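Local structure of sialyltransferase 0160 (Photobacterium damselae, 4R84) at residues N305-D308 against L309-Y312; K373-Y376 against A377-V381; D188-A191 against Q192-R196; G492-K495 against E496-L500. The protein probably transfers sialic acid from CMP-sialic acid to galactose-containing acceptor sugars, as a GT-B-type glycosyltransferase with alpha-2,6-sialyltransferase activity. One frame throughout, in Å; residues are numbered along the deposited sequence.

Contact 1 of 4, residues N305-D308 against L309-Y312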
loop_
_atom_site.group_PDB
_atom_site.type_symbol
_atom_site.label_atom_id
_atom_site.label_comp_id
_atom_site.label_asym_id
_atom_site.label_seq_id
_atom_site.Cartn_x
_atom_site.Cartn_y
_atom_site.Cartn_z
ATOM N N ASN A 305 6.918 -13.736 22.354
ATOM C CA ASN A 305 5.558 -14.254 22.484
ATOM C C ASN A 305 4.745 -14.132 21.189
ATOM O O ASN A 305 3.552 -14.430 21.182
ATOM C CB ASN A 305 4.810 -13.543 23.606
ATOM C CG ASN A 305 5.233 -14.036 24.985
ATOM O OD1 ASN A 305 5.482 -15.221 25.179
ATOM N ND2 ASN A 305 5.317 -13.123 25.944
ATOM N N LEU A 306 5.391 -13.698 20.112
ATOM C CA LEU A 306 4.735 -13.640 18.806
ATOM C C LEU A 306 5.353 -14.620 17.814
ATOM O O LEU A 306 4.981 -14.640 16.636
ATOM C CB LEU A 306 4.798 -12.223 18.220
ATOM C CG LEU A 306 3.912 -11.175 18.900
ATOM C CD1 LEU A 306 4.084 -9.824 18.226
ATOM C CD2 LEU A 306 2.432 -11.570 18.937
ATOM N N HIS A 307 6.301 -15.426 18.282
ATOM C CA HIS A 307 6.911 -16.436 17.424
ATOM C C HIS A 307 5.858 -17.416 16.914
ATOM O O HIS A 307 5.954 -17.916 15.790
ATOM C CB HIS A 307 8.009 -17.184 18.177
ATOM C CG HIS A 307 9.263 -16.387 18.347
ATOM N ND1 HIS A 307 10.373 -16.876 19.004
ATOM C CD2 HIS A 307 9.576 -15.127 17.966
ATOM C CE1 HIS A 307 11.321 -15.956 19.005
ATOM N NE2 HIS A 307 10.863 -14.885 18.382
ATOM N N ASP A 308 4.849 -17.688 17.741
ATOM C CA ASP A 308 3.796 -18.611 17.346
ATOM C C ASP A 308 2.933 -18.002 16.231
ATOM O O ASP A 308 2.494 -18.716 15.320
ATOM C CB ASP A 308 2.943 -19.019 18.554
ATOM C CG ASP A 308 2.344 -17.833 19.299
ATOM O OD1 ASP A 308 2.650 -16.666 18.959
ATOM O OD2 ASP A 308 1.584 -18.083 20.262
ATOM N N LEU A 309 2.706 -16.690 16.286
ATOM C CA LEU A 309 1.995 -16.018 15.198
ATOM C C LEU A 309 2.856 -15.976 13.934
ATOM O O LEU A 309 2.363 -16.218 12.822
ATOM C CB LEU A 309 1.576 -14.604 15.611
ATOM C CG LEU A 309 0.877 -13.846 14.474
ATOM C CD1 LEU A 309 -0.419 -14.545 14.066
ATOM C CD2 LEU A 309 0.594 -12.393 14.868
ATOM N N ARG A 310 4.148 -15.704 14.109
ATOM C CA ARG A 310 5.096 -15.722 12.996
ATOM C C ARG A 310 5.018 -17.030 12.215
ATOM O O ARG A 310 4.932 -17.042 10.968
ATOM C CB ARG A 310 6.524 -15.539 13.513
ATOM C CG ARG A 310 7.572 -15.545 12.422
ATOM C CD ARG A 310 8.949 -15.607 13.013
ATOM N NE ARG A 310 9.117 -16.791 13.860
ATOM C CZ ARG A 310 10.149 -16.972 14.673
ATOM N NH1 ARG A 310 11.086 -16.037 14.758
ATOM N NH2 ARG A 310 10.233 -18.069 15.414
ATOM N N ASP A 311 5.008 -18.128 12.958
ATOM C CA ASP A 311 4.925 -19.452 12.350
ATOM C C ASP A 311 3.571 -19.677 11.692
ATOM O O ASP A 311 3.491 -20.284 10.625
ATOM C CB ASP A 311 5.185 -20.538 13.392
ATOM C CG ASP A 311 6.606 -20.506 13.922
ATOM O OD1 ASP A 311 7.483 -19.932 13.238
ATOM O OD2 ASP A 311 6.845 -21.053 15.021
ATOM N N TYR A 312 2.521 -19.163 12.326
ATOM C CA TYR A 312 1.151 -19.321 11.837
ATOM C C TYR A 312 0.934 -18.582 10.527
ATOM O O TYR A 312 0.207 -19.058 9.654
ATOM C CB TYR A 312 0.148 -18.817 12.881
ATOM C CG TYR A 312 -1.302 -19.074 12.530
ATOM C CD1 TYR A 312 -1.825 -20.358 12.571
ATOM C CD2 TYR A 312 -2.148 -18.032 12.152
ATOM C CE1 TYR A 312 -3.144 -20.602 12.253
ATOM C CE2 TYR A 312 -3.472 -18.263 11.837
ATOM C CZ TYR A 312 -3.970 -19.557 11.893
ATOM O OH TYR A 312 -5.286 -19.819 11.584
#
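His307 and Arg310, one turn apart at the start of helix 307-313, stack an imidazole on a guanidinium in an i to i+3 pair. The two flat groups are nearly parallel, their planes 13° apart and their centres 4.0 Å from each other. The overlap is offset: Arg310 NH2 lies over the CG side of the ring, 3.5 Å from CG of His307, while NH1 of Arg310 sits 3.7 Å from CD2 of His307. Arginine suits this place because its chain leaves the helix with CG anti to the backbone N and then bends at chi3 (58°), which folds the guanidinium back against the preceding turn. Each partner is also held from outside the stack by Asp301: its carboxylate forms a salt bridge with Arg310 NH1, and its backbone O takes a hydrogen bond from His307 NE2. These bonds fix how both groups are rotated, while Asp311 gives the NE side of Arg310 a longer salt bridge.

On another side of the helix, Leu306 and Leu309 turn their apolar branches toward helices 237-246 and 299-302, where leucine fills the buried space between helices. Asp308 leaves from a further side and forms a salt bridge with Lys252. In the backbone of this first alpha-helical turn, Arg310 N donates to Leu306 O at 2.9 Å.

Contact 2 of 4, residues K373-Y376 against A377-V381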
loop_
_atom_site.group_PDB
_atom_site.type_symbol
_atom_site.label_atom_id
_atom_site.label_comp_id
_atom_site.label_asym_id
_atom_site.label_seq_id
_atom_site.Cartn_x
_atom_site.Cartn_y
_atom_site.Cartn_z
ATOM N N LYS A 373 -6.521 26.785 22.676
ATOM C CA LYS A 373 -5.697 26.436 21.531
ATOM C C LYS A 373 -4.286 27.001 21.604
ATOM O O LYS A 373 -3.304 26.332 21.266
ATOM C CB LYS A 373 -6.348 26.956 20.257
ATOM C CG LYS A 373 -5.720 26.398 19.035
ATOM C CD LYS A 373 -6.756 26.166 18.012
ATOM C CE LYS A 373 -7.882 25.403 18.629
ATOM N NZ LYS A 373 -9.006 25.252 17.680
ATOM N N GLU A 374 -4.193 28.233 22.083
ATOM C CA GLU A 374 -2.919 28.921 22.203
ATOM C C GLU A 374 -1.985 28.214 23.171
ATOM O O GLU A 374 -0.774 28.224 22.971
ATOM C CB GLU A 374 -3.131 30.377 22.633
ATOM C CG GLU A 374 -3.694 31.264 21.533
ATOM C CD GLU A 374 -5.158 30.987 21.232
ATOM O OE1 GLU A 374 -5.890 30.540 22.145
ATOM O OE2 GLU A 374 -5.569 31.188 20.067
ATOM N N TYR A 375 -2.535 27.626 24.232
ATOM C CA TYR A 375 -1.711 26.855 25.167
ATOM C C TYR A 375 -1.034 25.686 24.462
ATOM O O TYR A 375 0.151 25.431 24.666
ATOM C CB TYR A 375 -2.551 26.345 26.337
ATOM C CG TYR A 375 -1.902 25.282 27.216
ATOM C CD1 TYR A 375 -1.923 23.939 26.860
ATOM C CD2 TYR A 375 -1.298 25.626 28.425
ATOM C CE1 TYR A 375 -1.360 22.973 27.667
ATOM C CE2 TYR A 375 -0.734 24.659 29.239
ATOM C CZ TYR A 375 -0.763 23.340 28.856
ATOM O OH TYR A 375 -0.196 22.364 29.656
ATOM N N TYR A 376 -1.783 24.972 23.623
ATOM C CA TYR A 376 -1.229 23.786 22.985
ATOM C C TYR A 376 -0.164 24.169 21.985
ATOM O O TYR A 376 0.832 23.461 21.854
ATOM C CB TYR A 376 -2.346 22.937 22.335
ATOM C CG TYR A 376 -3.225 22.387 23.435
ATOM C CD1 TYR A 376 -2.769 21.368 24.262
ATOM C CD2 TYR A 376 -4.479 22.934 23.697
ATOM C CE1 TYR A 376 -3.551 20.888 25.313
ATOM C CE2 TYR A 376 -5.268 22.453 24.737
ATOM C CZ TYR A 376 -4.801 21.447 25.541
ATOM O OH TYR A 376 -5.586 20.990 26.575
ATOM N N ALA A 377 -0.350 25.298 21.308
ATOM C CA ALA A 377 0.681 25.808 20.402
ATOM C C ALA A 377 1.918 26.218 21.189
ATOM O O ALA A 377 3.043 25.944 20.783
ATOM C CB ALA A 377 0.154 26.986 19.591
ATOM N N GLN A 378 1.705 26.866 22.333
ATOM C CA GLN A 378 2.834 27.346 23.124
ATOM C C GLN A 378 3.676 26.201 23.687
ATOM O O GLN A 378 4.902 26.310 23.760
ATOM C CB GLN A 378 2.354 28.259 24.259
ATOM C CG GLN A 378 3.486 28.830 25.135
ATOM C CD GLN A 378 4.524 29.622 24.339
ATOM O OE1 GLN A 378 4.178 30.465 23.511
ATOM N NE2 GLN A 378 5.802 29.366 24.607
ATOM N N GLN A 379 3.035 25.107 24.085
ATOM C CA GLN A 379 3.786 23.979 24.603
ATOM C C GLN A 379 4.706 23.403 23.542
ATOM O O GLN A 379 5.833 22.995 23.836
ATOM C CB GLN A 379 2.859 22.890 25.129
ATOM C CG GLN A 379 2.004 23.331 26.306
ATOM C CD GLN A 379 2.802 24.146 27.314
ATOM O OE1 GLN A 379 3.677 23.623 27.988
ATOM N NE2 GLN A 379 2.459 25.428 27.449
ATOM N N GLN A 380 4.238 23.396 22.294
ATOM C CA GLN A 380 5.041 22.850 21.209
ATOM C C GLN A 380 6.192 23.791 20.890
ATOM O O GLN A 380 7.308 23.339 20.623
ATOM C CB GLN A 380 4.167 22.579 19.994
ATOM C CG GLN A 380 3.060 21.560 20.325
ATOM C CD GLN A 380 2.199 21.204 19.126
ATOM O OE1 GLN A 380 2.683 20.658 18.134
ATOM N NE2 GLN A 380 0.921 21.531 19.207
ATOM N N VAL A 381 5.935 25.096 20.958
ATOM C CA VAL A 381 7.007 26.078 20.825
ATOM C C VAL A 381 8.050 25.856 21.922
ATOM O O VAL A 381 9.259 25.884 21.667
ATOM C CB VAL A 381 6.470 27.523 20.885
ATOM C CG1 VAL A 381 7.621 28.513 20.933
ATOM C CG2 VAL A 381 5.613 27.802 19.653
#
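Tyr375 has its CG anti to the backbone N (chi1 167°), which carries the ring outward from helix 373-388 to a place where Gln379 can fold back over it. Gln379 sets CG beside its own backbone N and bends at chi2 (-43°). The result is an i to i+4 CH-pi contact on a helix that belongs to a beta-alpha-beta unit with strands 358-362 and 401-405. CG of Gln379 lies over one face of the Tyr375 ring, off centre, 3.6 Å from CE1. Further along, the amide runs over the other half of the same face, with NE2 of Gln379 3.7 Å from CE2 of Tyr375 and the amide plane only 19° from that of the ring. Glutamine suits the place: its methylenes are apolar enough to cover the ring, and its amide is flat enough to follow it. The hydroxyl of Tyr375 is held by the carbonyl of Ala503, at the chain's end.

Tyr376 takes a different chi1, with CG anti to the carbonyl carbon, and turns its face to the edge of its neighbour: CD1 of Tyr375 stands 3.7 Å above the centre of the Tyr376 ring. Trp367 meets the Tyr376 ring edge-to-face, and small Ala377 rests on Ile416 of helix 412-419.

Gln380 is buried, so both ends of its amide need partners. OE1 accepts from Thr364 N, and the extended chain brings NE2 to Tyr376 O at 3.3 Å, approaching from above the carbonyl plane.

Contact 3 of 4, residues D188-A191 against Q192-R196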
loop_
_atom_site.group_PDB
_atom_site.type_symbol
_atom_site.label_atom_id
_atom_site.label_comp_id
_atom_site.label_asym_id
_atom_site.label_seq_id
_atom_site.Cartn_x
_atom_site.Cartn_y
_atom_site.Cartn_z
ATOM N N ASP A 188 -20.695 -5.472 -7.892
ATOM C CA ASP A 188 -21.719 -6.424 -8.299
ATOM C C ASP A 188 -22.101 -6.244 -9.762
ATOM O O ASP A 188 -22.156 -7.211 -10.507
ATOM C CB ASP A 188 -22.966 -6.282 -7.429
ATOM C CG ASP A 188 -24.002 -7.329 -7.754
ATOM O OD1 ASP A 188 -23.784 -8.507 -7.389
ATOM O OD2 ASP A 188 -25.012 -6.977 -8.393
ATOM N N GLU A 189 -22.298 -4.998 -10.176
ATOM C CA GLU A 189 -22.639 -4.699 -11.564
ATOM C C GLU A 189 -21.500 -5.075 -12.510
ATOM O O GLU A 189 -21.719 -5.609 -13.603
ATOM C CB GLU A 189 -22.939 -3.211 -11.718
ATOM C CG GLU A 189 -23.480 -2.830 -13.075
ATOM C CD GLU A 189 -23.713 -1.337 -13.196
ATOM O OE1 GLU A 189 -22.889 -0.575 -12.647
ATOM O OE2 GLU A 189 -24.741 -0.932 -13.789
ATOM N N TYR A 190 -20.275 -4.783 -12.083
ATOM C CA TYR A 190 -19.110 -5.075 -12.903
ATOM C C TYR A 190 -18.997 -6.574 -13.109
ATOM O O TYR A 190 -18.765 -7.024 -14.227
ATOM C CB TYR A 190 -17.829 -4.516 -12.270
ATOM C CG TYR A 190 -16.649 -4.507 -13.222
ATOM C CD1 TYR A 190 -16.463 -3.447 -14.106
ATOM C CD2 TYR A 190 -15.714 -5.551 -13.230
ATOM C CE1 TYR A 190 -15.401 -3.421 -14.996
ATOM C CE2 TYR A 190 -14.635 -5.537 -14.117
ATOM C CZ TYR A 190 -14.489 -4.468 -14.992
ATOM O OH TYR A 190 -13.440 -4.437 -15.863
ATOM N N ALA A 191 -19.189 -7.334 -12.033
ATOM C CA ALA A 191 -19.105 -8.790 -12.085
ATOM C C ALA A 191 -20.173 -9.379 -12.998
ATOM O O ALA A 191 -19.918 -10.303 -13.758
ATOM C CB ALA A 191 -19.217 -9.380 -10.686
ATOM N N GLN A 192 -21.368 -8.824 -12.902
ATOM C CA GLN A 192 -22.504 -9.274 -13.696
ATOM C C GLN A 192 -22.219 -9.060 -15.183
ATOM O O GLN A 192 -22.696 -9.813 -16.017
ATOM C CB GLN A 192 -23.754 -8.524 -13.208
ATOM C CG GLN A 192 -25.088 -8.831 -13.831
ATOM C CD GLN A 192 -26.163 -7.881 -13.287
ATOM O OE1 GLN A 192 -27.182 -7.644 -13.923
ATOM N NE2 GLN A 192 -25.923 -7.337 -12.098
ATOM N N SER A 193 -21.422 -8.043 -15.507
ATOM C CA SER A 193 -21.172 -7.672 -16.898
ATOM C C SER A 193 -20.111 -8.546 -17.585
ATOM O O SER A 193 -19.909 -8.464 -18.808
ATOM C CB SER A 193 -20.745 -6.205 -16.974
ATOM O OG SER A 193 -19.387 -6.050 -16.596
ATOM N N LYS A 194 -19.432 -9.379 -16.800
ATOM C CA LYS A 194 -18.322 -10.191 -17.314
ATOM C C LYS A 194 -18.648 -11.680 -17.344
ATOM O O LYS A 194 -19.412 -12.180 -16.525
ATOM C CB LYS A 194 -17.051 -9.982 -16.461
ATOM C CG LYS A 194 -16.600 -8.540 -16.316
ATOM C CD LYS A 194 -16.234 -7.920 -17.665
ATOM C CE LYS A 194 -15.604 -6.548 -17.477
ATOM N NZ LYS A 194 -15.389 -5.836 -18.773
ATOM N N ASN A 195 -18.049 -12.394 -18.285
ATOM C CA ASN A 195 -18.203 -13.840 -18.352
ATOM C C ASN A 195 -17.557 -14.534 -17.153
ATOM O O ASN A 195 -18.111 -15.488 -16.587
ATOM C CB ASN A 195 -17.607 -14.356 -19.667
ATOM C CG ASN A 195 -17.517 -15.856 -19.721
ATOM O OD1 ASN A 195 -18.538 -16.552 -19.775
ATOM N ND2 ASN A 195 -16.293 -16.371 -19.777
ATOM N N ARG A 196 -16.376 -14.047 -16.788
ATOM C CA ARG A 196 -15.640 -14.498 -15.603
ATOM C C ARG A 196 -14.952 -13.291 -14.988
ATOM O O ARG A 196 -14.695 -12.325 -15.693
ATOM C CB ARG A 196 -14.592 -15.566 -15.966
ATOM C CG ARG A 196 -15.124 -16.917 -16.373
ATOM C CD ARG A 196 -13.978 -17.911 -16.508
ATOM N NE ARG A 196 -13.067 -17.599 -17.612
ATOM C CZ ARG A 196 -11.738 -17.717 -17.546
ATOM N NH1 ARG A 196 -11.158 -18.084 -16.409
ATOM N NH2 ARG A 196 -10.980 -17.422 -18.603
HETATM O O HOH W 1 -13.849 -3.434 -18.177
#
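Asp188 to Gln192 follow helical backbone angles, with Gln192 N bonded to Asp188 O at 3.0 Å; by Lys194 the chain is extended (psi 150°). This is the C-terminal end of helix 181-192, where the chain passes to strand 197-204 of the mixed sheet. The last turn is closed by Lys194 N, which donates to Ala191 O at 3.2 Å. Ser193 N gives only weak bonds, to Glu189 O and Tyr190 O, but its hydroxyl strengthens the hold: OG donates to Tyr190 O at 2.6 Å. Serine suits this position because its short side chain, with OG set between backbone N and carbonyl carbon, reaches back to a carbonyl one turn earlier.

Lys194 bends at chi2 (-62°) so that its chain comes back toward the Tyr190 ring. CE of Lys194 touches the phenol end, 3.4 Å from both CZ and OH of Tyr190. A water then joins the polar ends, 2.6 Å from Tyr190 OH and accepting from Lys194 NZ at 2.9 Å. Ala191, small and buried, packs on Leu197.

The contact thus divides the lysine's work: its CE rests obliquely against the phenol end, while its ammonium, which would probably lose much by burial, stays hydrated at the surface.

Contact 4 of 4, residues G492-K495 against E496-L500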
loop_
_atom_site.group_PDB
_atom_site.type_symbol
_atom_site.label_atom_id
_atom_site.label_comp_id
_atom_site.label_asym_id
_atom_site.label_seq_id
_atom_site.Cartn_x
_atom_site.Cartn_y
_atom_site.Cartn_z
ATOM N N GLY A 492 13.316 -0.935 19.072
ATOM C CA GLY A 492 14.528 -0.141 18.971
ATOM C C GLY A 492 14.336 1.214 18.306
ATOM O O GLY A 492 15.302 1.871 17.904
ATOM N N ILE A 493 13.092 1.662 18.235
ATOM C CA ILE A 493 12.807 2.940 17.610
ATOM C C ILE A 493 13.303 4.039 18.517
ATOM O O ILE A 493 13.896 5.018 18.067
ATOM C CB ILE A 493 11.309 3.121 17.341
ATOM C CG1 ILE A 493 10.829 2.029 16.382
ATOM C CG2 ILE A 493 11.036 4.518 16.783
ATOM C CD1 ILE A 493 9.330 2.017 16.166
ATOM N N VAL A 494 13.056 3.854 19.803
ATOM C CA VAL A 494 13.560 4.766 20.817
ATOM C C VAL A 494 14.148 3.984 21.984
ATOM O O VAL A 494 13.837 2.807 22.186
ATOM C CB VAL A 494 12.453 5.691 21.364
ATOM C CG1 VAL A 494 11.973 6.650 20.310
ATOM C CG2 VAL A 494 11.311 4.870 21.897
ATOM N N LYS A 495 14.986 4.669 22.757
ATOM C CA LYS A 495 15.377 4.217 24.077
ATOM C C LYS A 495 14.627 5.070 25.103
ATOM O O LYS A 495 14.036 6.090 24.748
ATOM C CB LYS A 495 16.893 4.329 24.246
ATOM C CG LYS A 495 17.654 3.415 23.312
ATOM C CD LYS A 495 19.155 3.480 23.558
ATOM C CE LYS A 495 19.862 2.409 22.743
ATOM N NZ LYS A 495 19.717 2.652 21.278
ATOM N N GLU A 496 14.636 4.655 26.364
ATOM C CA GLU A 496 13.844 5.337 27.373
ATOM C C GLU A 496 14.177 6.818 27.479
ATOM O O GLU A 496 13.281 7.638 27.674
ATOM C CB GLU A 496 14.016 4.677 28.739
ATOM C CG GLU A 496 13.229 3.392 28.887
ATOM C CD GLU A 496 13.016 3.016 30.340
ATOM O OE1 GLU A 496 12.192 2.112 30.604
ATOM O OE2 GLU A 496 13.653 3.643 31.215
ATOM N N LYS A 497 15.458 7.150 27.318
ATOM C CA LYS A 497 15.915 8.534 27.384
ATOM C C LYS A 497 15.298 9.419 26.293
ATOM O O LYS A 497 15.319 10.646 26.397
ATOM C CB LYS A 497 17.442 8.594 27.259
ATOM C CG LYS A 497 17.819 8.722 25.796
ATOM C CD LYS A 497 19.261 8.851 25.497
ATOM C CE LYS A 497 19.401 9.137 24.012
ATOM N NZ LYS A 497 18.808 10.436 23.610
ATOM N N ASP A 498 14.781 8.800 25.229
ATOM C CA ASP A 498 14.210 9.534 24.111
ATOM C C ASP A 498 12.738 9.848 24.353
ATOM O O ASP A 498 12.139 10.612 23.603
ATOM C CB ASP A 498 14.337 8.742 22.805
ATOM C CG ASP A 498 15.780 8.416 22.460
ATOM O OD1 ASP A 498 16.629 9.313 22.617
ATOM O OD2 ASP A 498 16.065 7.266 22.047
ATOM N N VAL A 499 12.159 9.234 25.376
ATOM C CA VAL A 499 10.739 9.385 25.656
ATOM C C VAL A 499 10.502 10.519 26.644
ATOM O O VAL A 499 10.937 10.458 27.818
ATOM C CB VAL A 499 10.135 8.078 26.201
ATOM C CG1 VAL A 499 8.661 8.273 26.516
ATOM C CG2 VAL A 499 10.305 6.964 25.187
ATOM N N LEU A 500 9.830 11.564 26.163
ATOM C CA LEU A 500 9.574 12.751 26.970
ATOM C C LEU A 500 8.083 12.960 27.210
ATOM O O LEU A 500 7.236 12.429 26.486
ATOM C CB LEU A 500 10.168 14.000 26.301
ATOM C CG LEU A 500 11.638 13.922 25.875
ATOM C CD1 LEU A 500 12.118 15.240 25.256
ATOM C CD2 LEU A 500 12.526 13.507 27.038
#
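Lys495 and Asp498 close a tight 3-10 turn, Asp498 N donating to Lys495 O at 2.9 Å, after an extended approach through Val494. The side chain of Asp498 returns the grip: its OD2 receives Lys495 N at 2.9 Å in a nearly straight bond (171°), met on the anti side of the carboxylate. Lys495 is thus held through both its N and its O by one residue. Aspartate suits the place because its single methylene, with CG beside the backbone N (chi1 -59°), is short enough to bring the carboxylate back over the turn. The other oxygen, OD1, is in a salt bridge with Lys497 NZ at 2.6 Å, almost in line with its C-O bond.

The turn lies on a beta-alpha-beta crossover: the chain leaves helix 483-490 through a Schellman motif at Gly492, whose positive phi favours glycine, and enters strand 499-502, which runs parallel to strand 462-468. Val494 and Val499 flank the turn on the buried side, where branched apolar side chains fill space between helix and strand; Val494 lies on Met488 and Ile465, and Val499 on Val485. The two valines cross at about a right angle, meeting CG2 to CG2 at 4.0 Å.

In the fold
All four contacts are local but serve different places in a GT-B fold. Contacts 1 and 3 belong to the part round the large mixed sheet; contact 2 lies on a helix beside the four-stranded parallel sheet, contact 4 in the connection into strand 499-502 of the two-stranded one. Contact 2 comes nearer the bound CMP-3F-sialic acid, the side chain of Gln380 about 7 Å from the ligand, that of Val499 about 11 Å. Contact 3 is the surface one and uses water; the others are partly buried. Contacts 1 and 2, first helical turns, pair flat polar groups and aromatic with aliphatic respectively. Contacts 3 and 4 each rely on a side-chain-to-backbone bond, from Ser193 and to Asp498.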